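Local coordinates for PhiRv1 phage protein (Mycobacterium tuberculosis, PDB 6LG3) that is a bacterial toxin that probably activates a RACK1-NLRP3-gasdermin D pyroptosis and IL-1 beta immune pathway, at residues A[8-11]-A[12-15]; A[15-18]-A[19-23]. All blocks are in the same frame, centred on the assembly; numbering follows the deposited sequence.

Contact 1. Residues A[8-11]-A[12-15]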
ATOM      1  N   GLN A   8       0.923   7.252   2.019  1.00 37.77           N
ATOM      2  CA  GLN A   8      -0.475   7.256   2.431  1.00 36.06           C
ATOM      3  C   GLN A   8      -1.380   6.729   1.319  1.00 34.50           C
ATOM      4  O   GLN A   8      -2.272   5.902   1.569  1.00 32.84           O
ATOM      5  CB  GLN A   8      -0.871   8.673   2.848  1.00 37.75           C
ATOM      6  CG  GLN A   8      -2.136   8.773   3.664  1.00 56.54           C
ATOM      7  CD  GLN A   8      -2.292  10.143   4.304  1.00 72.38           C
ATOM      8  OE1 GLN A   8      -1.764  10.396   5.389  1.00 77.01           O
ATOM      9  NE2 GLN A   8      -3.011  11.037   3.627  1.00 75.53           N
ATOM     10  N   LEU A   9      -1.146   7.174   0.078  1.00 29.28           N
ATOM     11  CA  LEU A   9      -1.948   6.685  -1.040  1.00 29.13           C
ATOM     12  C   LEU A   9      -1.740   5.185  -1.264  1.00 33.83           C
ATOM     13  O   LEU A   9      -2.704   4.445  -1.514  1.00 30.80           O
ATOM     14  CB  LEU A   9      -1.617   7.490  -2.299  1.00 26.04           C
ATOM     15  CG  LEU A   9      -2.377   7.143  -3.574  1.00 34.38           C
ATOM     16  CD1 LEU A   9      -3.873   7.071  -3.316  1.00 36.63           C
ATOM     17  CD2 LEU A   9      -2.062   8.201  -4.630  1.00 35.94           C
ATOM     18  N   MET A  10      -0.496   4.709  -1.160  1.00 30.93           N
ATOM     19  CA  MET A  10      -0.265   3.273  -1.304  1.00 25.22           C
ATOM     20  C   MET A  10      -0.998   2.486  -0.220  1.00 27.13           C
ATOM     21  O   MET A  10      -1.542   1.409  -0.488  1.00 27.60           O
ATOM     22  CB  MET A  10       1.236   2.964  -1.276  1.00 24.96           C
ATOM     23  CG  MET A  10       2.015   3.484  -2.511  1.00 27.39           C
ATOM     24  SD  MET A  10       1.619   2.567  -4.019  1.00 30.15           S
ATOM     25  CE  MET A  10       2.376   0.956  -3.722  1.00 29.78           C
ATOM     26  N   HIS A  11      -1.048   3.017   1.001  1.00 26.23           N
ATOM     27  CA  HIS A  11      -1.779   2.326   2.060  1.00 34.88           C
ATOM     28  C   HIS A  11      -3.276   2.287   1.764  1.00 36.01           C
ATOM     29  O   HIS A  11      -3.930   1.257   1.988  1.00 30.33           O
ATOM     30  CB  HIS A  11      -1.514   2.997   3.407  1.00 39.47           C
ATOM     31  CG  HIS A  11      -1.989   2.200   4.581  1.00 50.23           C
ATOM     32  ND1 HIS A  11      -1.207   1.245   5.197  1.00 54.86           N
ATOM     33  CD2 HIS A  11      -3.166   2.213   5.250  1.00 52.73           C
ATOM     34  CE1 HIS A  11      -1.881   0.706   6.197  1.00 55.78           C
ATOM     35  NE2 HIS A  11      -3.073   1.276   6.250  1.00 54.24           N
ATOM     36  N   GLU A  12      -3.835   3.391   1.248  1.00 29.91           N
ATOM     37  CA  GLU A  12      -5.257   3.391   0.911  1.00 30.59           C
ATOM     38  C   GLU A  12      -5.565   2.378  -0.188  1.00 31.10           C
ATOM     39  O   GLU A  12      -6.555   1.630  -0.101  1.00 29.98           O
ATOM     40  CB  GLU A  12      -5.698   4.799   0.510  1.00 37.57           C
ATOM     41  CG  GLU A  12      -5.513   5.820   1.631  1.00 56.23           C
ATOM     42  CD  GLU A  12      -5.821   7.252   1.201  1.00 75.26           C
ATOM     43  OE1 GLU A  12      -5.425   8.191   1.930  1.00 72.74           O
ATOM     44  OE2 GLU A  12      -6.457   7.440   0.139  1.00 85.05           O
ATOM     45  N   LEU A  13      -4.710   2.318  -1.218  1.00 30.44           N
ATOM     46  CA  LEU A  13      -4.864   1.303  -2.259  1.00 30.70           C
ATOM     47  C   LEU A  13      -4.770  -0.113  -1.684  1.00 27.48           C
ATOM     48  O   LEU A  13      -5.466  -1.026  -2.150  1.00 31.07           O
ATOM     49  CB  LEU A  13      -3.807   1.498  -3.344  1.00 25.55           C
ATOM     50  CG  LEU A  13      -3.803   2.823  -4.109  1.00 33.95           C
ATOM     51  CD1 LEU A  13      -2.639   2.826  -5.086  1.00 33.70           C
ATOM     52  CD2 LEU A  13      -5.113   3.000  -4.842  1.00 38.47           C
ATOM     53  N   ALA A  14      -3.894  -0.325  -0.696  1.00 28.78           N
ATOM     54  CA  ALA A  14      -3.788  -1.657  -0.099  1.00 29.57           C
ATOM     55  C   ALA A  14      -5.049  -2.025   0.670  1.00 30.01           C
ATOM     56  O   ALA A  14      -5.521  -3.166   0.583  1.00 32.25           O
ATOM     57  CB  ALA A  14      -2.565  -1.737   0.810  1.00 32.59           C
ATOM     58  N   VAL A  15      -5.609  -1.073   1.424  1.00 30.57           N
ATOM     59  CA  VAL A  15      -6.883  -1.316   2.102  1.00 31.53           C
ATOM     60  C   VAL A  15      -7.952  -1.713   1.090  1.00 33.31           C
ATOM     61  O   VAL A  15      -8.725  -2.653   1.322  1.00 34.57           O
ATOM     62  CB  VAL A  15      -7.299  -0.079   2.919  1.00 33.17           C
ATOM     63  CG1 VAL A  15      -8.705  -0.241   3.484  1.00 34.39           C
ATOM     64  CG2 VAL A  15      -6.300   0.180   4.033  1.00 28.22           C
TER
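The imidazole of H11 meets V15 one turn further along the alpha-helix 4-22, the methyl CG2 lying obliquely to the ring, 3.9 Å from CD2 of H11. With CG anti to the backbone N and beside the carbonyl carbon (chi1 -168°), the outward-pointing ring leans slightly to the C-terminal side, where CG2 of V15 lies. The amide of Q8 and the carboxylate of E12 have planes 16° apart but do not stack. Their side chains run across each other at a slant, and the nearest touch is from CG of Q8, just before the amide, to OE1 of E12 at 3.8 Å. On the inward side, CD1 of L9 packs at 4.3 Å against CG of L13, and SD of M10 approaches CD1 of L13. M10 also reaches V61 and L53 of the antiparallel sheet, while L9 turns to L68 of helix 65-73 and H11 and V15 to L33 of helix 26-39. Four consecutive i+4 to i (N-H to O) backbone bonds hold these turns, from E12, L13, A14 and V15 to Q8, L9, M10 and H11. The straightest runs from N of L13 to O of L9, 2.9 Å long with an N-H...O angle of 171°.

Contact 2. Residues A[15-18]-A[19-23]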
ATOM      1  N   VAL A  15      -5.609  -1.073   1.424  1.00 30.57           N
ATOM      2  CA  VAL A  15      -6.883  -1.316   2.102  1.00 31.53           C
ATOM      3  C   VAL A  15      -7.952  -1.713   1.090  1.00 33.31           C
ATOM      4  O   VAL A  15      -8.725  -2.653   1.322  1.00 34.57           O
ATOM      5  CB  VAL A  15      -7.299  -0.079   2.919  1.00 33.17           C
ATOM      6  CG1 VAL A  15      -8.705  -0.241   3.484  1.00 34.39           C
ATOM      7  CG2 VAL A  15      -6.300   0.180   4.033  1.00 28.22           C
ATOM      8  N   GLN A  16      -8.002  -1.015  -0.057  1.00 30.73           N
ATOM      9  CA  GLN A  16      -8.960  -1.378  -1.103  1.00 31.40           C
ATOM     10  C   GLN A  16      -8.725  -2.795  -1.612  1.00 31.29           C
ATOM     11  O   GLN A  16      -9.684  -3.541  -1.860  1.00 30.27           O
ATOM     12  CB  GLN A  16      -8.886  -0.388  -2.271  1.00 31.26           C
ATOM     13  CG  GLN A  16      -9.338   1.010  -1.931  1.00 43.49           C
ATOM     14  CD  GLN A  16      -9.233   1.951  -3.126  1.00 60.37           C
ATOM     15  OE1 GLN A  16      -8.713   3.064  -3.014  1.00 64.79           O
ATOM     16  NE2 GLN A  16      -9.725   1.504  -4.277  1.00 60.51           N
ATOM     17  N   VAL A  17      -7.459  -3.178  -1.801  1.00 34.76           N
ATOM     18  CA  VAL A  17      -7.155  -4.521  -2.291  1.00 35.26           C
ATOM     19  C   VAL A  17      -7.619  -5.567  -1.287  1.00 30.05           C
ATOM     20  O   VAL A  17      -8.225  -6.584  -1.652  1.00 32.52           O
ATOM     21  CB  VAL A  17      -5.650  -4.661  -2.589  1.00 38.21           C
ATOM     22  CG1 VAL A  17      -5.294  -6.132  -2.848  1.00 36.65           C
ATOM     23  CG2 VAL A  17      -5.252  -3.790  -3.773  1.00 35.90           C
ATOM     24  N   VAL A  18      -7.329  -5.340  -0.003  1.00 26.10           N
ATOM     25  CA  VAL A  18      -7.698  -6.324   1.011  1.00 32.11           C
ATOM     26  C   VAL A  18      -9.210  -6.458   1.082  1.00 35.66           C
ATOM     27  O   VAL A  18      -9.746  -7.573   1.179  1.00 31.94           O
ATOM     28  CB  VAL A  18      -7.098  -5.950   2.378  1.00 28.09           C
ATOM     29  CG1 VAL A  18      -7.559  -6.942   3.456  1.00 27.59           C
ATOM     30  CG2 VAL A  18      -5.574  -5.927   2.304  1.00 30.91           C
ATOM     31  N   CYS A  19      -9.924  -5.325   1.019  1.00 32.54           N
ATOM     32  CA  CYS A  19     -11.383  -5.370   1.052  1.00 32.10           C
ATOM     33  C   CYS A  19     -11.928  -6.128  -0.144  1.00 34.54           C
ATOM     34  O   CYS A  19     -12.861  -6.932  -0.013  1.00 34.67           O
ATOM     35  CB  CYS A  19     -11.958  -3.955   1.082  1.00 36.22           C
ATOM     36  SG  CYS A  19     -11.691  -3.061   2.627  1.00 37.38           S
ATOM     37  N   SER A  20     -11.352  -5.885  -1.320  1.00 29.92           N
ATOM     38  CA  SER A  20     -11.811  -6.568  -2.524  1.00 37.24           C
ATOM     39  C   SER A  20     -11.596  -8.072  -2.428  1.00 40.02           C
ATOM     40  O   SER A  20     -12.471  -8.860  -2.809  1.00 41.98           O
ATOM     41  CB  SER A  20     -11.088  -6.005  -3.748  1.00 45.96           C
ATOM     42  OG  SER A  20     -11.431  -6.735  -4.911  1.00 62.18           O
ATOM     43  N   GLN A  21     -10.435  -8.494  -1.928  1.00 37.91           N
ATOM     44  CA  GLN A  21     -10.123  -9.916  -1.925  1.00 41.77           C
ATOM     45  C   GLN A  21     -10.777 -10.669  -0.780  1.00 40.74           C
ATOM     46  O   GLN A  21     -10.924 -11.891  -0.875  1.00 43.33           O
ATOM     47  CB  GLN A  21      -8.608 -10.126  -1.878  1.00 48.39           C
ATOM     48  CG  GLN A  21      -7.906  -9.739  -3.174  1.00 58.63           C
ATOM     49  CD  GLN A  21      -6.463 -10.188  -3.214  1.00 66.44           C
ATOM     50  OE1 GLN A  21      -5.872 -10.518  -2.183  1.00 71.74           O
ATOM     51  NE2 GLN A  21      -5.888 -10.217  -4.410  1.00 69.59           N
ATOM     52  N   THR A  22     -11.166  -9.988   0.302  1.00 37.32           N
ATOM     53  CA  THR A  22     -11.712 -10.686   1.460  1.00 36.88           C
ATOM     54  C   THR A  22     -13.180 -10.389   1.739  1.00 38.41           C
ATOM     55  O   THR A  22     -13.798 -11.112   2.526  1.00 37.42           O
ATOM     56  CB  THR A  22     -10.906 -10.347   2.724  1.00 38.57           C
ATOM     57  OG1 THR A  22     -11.159  -8.994   3.109  1.00 36.73           O
ATOM     58  CG2 THR A  22      -9.412 -10.514   2.475  1.00 40.35           C
ATOM     59  N   GLY A  23     -13.749  -9.353   1.131  1.00 37.84           N
ATOM     60  CA  GLY A  23     -15.086  -8.943   1.519  1.00 36.65           C
ATOM     61  C   GLY A  23     -15.185  -8.259   2.865  1.00 35.75           C
ATOM     62  O   GLY A  23     -16.298  -7.986   3.319  1.00 34.89           O
TER
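V18 and T22 face each other one turn apart at the C-terminal end of the alpha-helix 4-22, where the chain leaves the helical conformation at G23. Among the apolar contacts, CG1 of V18 approaches CG2 of T22 obliquely at 4.1 Å, and SG of C19 comes within 4.2 Å of CG1 of V15. The sulfur stands beside its own backbone N (chi1 -70°), which directs it back along the helix to the preceding turn. CG1 of V17 lies 4.2 Å from CD, the amide carbon of Q21; the V17 side chain also reaches V61 of strand 58-64, and V18 touches A29 of helix 26-39 and L60.

The backbone bonds run from N of C19, S20, Q21 and T22 to O of V15, Q16, V17 and V18. The last is the most bent, with an N-H...O angle of 136° at T22. Beyond it, G23 has positive phi, although its N still bonds to O of C19 at 2.8 Å.

Side-chain hydrogen bonding is concentrated at T22. The carbonyl O of V18 takes two donors from this one residue, N of T22 at 2.9 Å and OG1 of T22 at 2.8 Å. OG1 also accepts a bond from N of C24, just past the helix, but its position, and with it both of its bonds, is less certain. As modelled, OG1 sits between the backbone N and the carbonyl carbon of T22 (chi1 71°), which brings it back to O of V18.

Contacts 1 and 2 are successive lengths of one helix, 4-22, joined at V15, with centres about 11 Å apart. Contact 1 lies near the centre of the chain, about 4 Å from it, and is partly buried: its inward residues pack on strands 50-55 and 58-64 of the antiparallel sheet and on helix 65-73, while one flank meets helix 26-39. Contact 2 is a surface contact about 12 Å from that centre, where valines supply the apolar touch with strand 58-64 and helix 26-39. The chemistry changes accordingly, from leucine and methionine packing beside a polar outer face to smaller valine, cysteine and threonine groups and, less surely placed, a threonine hydroxyl bonded at the helix end.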